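Local coordinates for protein nisin leader peptide-processing serine protease NisP (Lactococcus lactis subsp. lactis, PDB 4MZD) that probably acts as a subtilisin-like serine endopeptidase that removes the leader peptide from the precursor of the antibiotic nisin, at residues V96-D100 against V151-I155. Residues are numbered along the deposited sequence; the frame is centred on the assembly and turned at random.
Sequences VGIID and VAGQI
I98 and I155 meet end to end between strand 96-100 and helix 151-155, a worked example of how a central strand and the helix covering it are joined by branched aliphatic side chains. The two segments run nearly antiparallel, at 160°, with axes 10.2 Å apart.

I98 can be followed outward from CB, which points at the helix. There the chain forks. CG2, placed anti to the backbone N, lies 4.0 Å from V151 CG1 as the two side chains pass in opposite directions. The other branch starts at CG1, 3.7 Å from I155 CD1, and extends almost fully (chi2 175°), which carries CD1 against two helix residues: I98 CD1 is 3.7 Å from A152 CB and equally close to I155 CD1. I155 answers with its own extended chain, and its CD1 also reaches V96 CG1 at 3.9 Å, so that it touches both V96 and I98, two successive residues on this face of the strand. V170 of the neighbouring strand 169-174 touches both isoleucines and widens the apolar layer.

At the C-terminal end of the strand the partner is a carboxylate rather than a methyl. D100 OD2 rests against V151 CG2 at 3.5 Å, whereas OD1 is hydrogen-bonded to ND1 of H147, at the start of the same helix. V151 thus packs beside the carboxylate and also lies close to S353. This is the arrangement of the subtilase alpha/beta core: strand 95-100 supplies the aspartate and helix 147-156 the histidine of the predicted Asp-His-Ser charge relay, with a buried aliphatic seam joining the two elements.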
# COMPACT_ATOMS: atom_id res chain seq x y z
N VAL A 96 -4.59 -8.12 9.14
CA VAL A 96 -3.99 -7.66 7.89
C VAL A 96 -2.51 -8.03 7.90
O VAL A 96 -1.80 -7.75 8.88
CB VAL A 96 -4.13 -6.14 7.71
CG1 VAL A 96 -3.50 -5.70 6.40
CG2 VAL A 96 -5.60 -5.72 7.77
N GLY A 97 -2.05 -8.67 6.83
CA GLY A 97 -0.64 -8.93 6.67
C GLY A 97 0.01 -7.78 5.92
O GLY A 97 -0.41 -7.45 4.81
N ILE A 98 1.01 -7.16 6.53
CA ILE A 98 1.64 -5.98 5.95
C ILE A 98 2.98 -6.36 5.34
O ILE A 98 3.91 -6.73 6.06
CB ILE A 98 1.85 -4.86 6.98
CG1 ILE A 98 0.57 -4.58 7.78
CG2 ILE A 98 2.33 -3.59 6.28
CD1 ILE A 98 0.79 -3.56 8.89
N ILE A 99 3.07 -6.27 4.02
CA ILE A 99 4.28 -6.62 3.29
C ILE A 99 5.00 -5.31 2.98
O ILE A 99 4.58 -4.55 2.10
CB ILE A 99 3.93 -7.39 2.01
CG1 ILE A 99 3.24 -8.71 2.38
CG2 ILE A 99 5.18 -7.65 1.18
CD1 ILE A 99 2.81 -9.57 1.19
N ASP A 100 6.05 -5.01 3.74
CA ASP A 100 6.62 -3.68 3.72
C ASP A 100 8.00 -3.71 4.38
O ASP A 100 8.66 -4.75 4.38
CB ASP A 100 5.66 -2.68 4.39
CG ASP A 100 5.75 -1.29 3.79
OD1 ASP A 100 6.80 -0.64 3.99
OD2 ASP A 100 4.78 -0.85 3.14
N VAL A 151 2.95 2.95 7.26
CA VAL A 151 1.85 2.22 6.66
C VAL A 151 1.00 1.54 7.76
O VAL A 151 -0.23 1.61 7.74
CB VAL A 151 2.39 1.18 5.66
CG1 VAL A 151 1.31 0.18 5.24
CG2 VAL A 151 2.97 1.88 4.45
N ALA A 152 1.67 0.89 8.72
CA ALA A 152 0.94 0.20 9.78
C ALA A 152 0.02 1.13 10.55
O ALA A 152 -1.11 0.76 10.88
CB ALA A 152 1.89 -0.50 10.72
N GLY A 153 0.48 2.34 10.83
CA GLY A 153 -0.34 3.29 11.57
C GLY A 153 -1.64 3.59 10.86
O GLY A 153 -2.69 3.75 11.50
N GLN A 154 -1.59 3.68 9.53
CA GLN A 154 -2.79 3.96 8.75
C GLN A 154 -3.83 2.85 8.89
O GLN A 154 -5.04 3.12 8.78
CB GLN A 154 -2.44 4.15 7.27
CG GLN A 154 -1.59 5.37 7.03
CD GLN A 154 -2.34 6.62 7.37
OE1 GLN A 154 -3.31 6.97 6.69
NE2 GLN A 154 -1.95 7.28 8.46
N ILE A 155 -3.38 1.62 9.10
CA ILE A 155 -4.30 0.51 9.31
C ILE A 155 -4.86 0.50 10.72
O ILE A 155 -6.08 0.41 10.90
CB ILE A 155 -3.62 -0.85 9.04
CG1 ILE A 155 -3.00 -0.88 7.64
CG2 ILE A 155 -4.61 -1.99 9.20
CD1 ILE A 155 -2.21 -2.13 7.34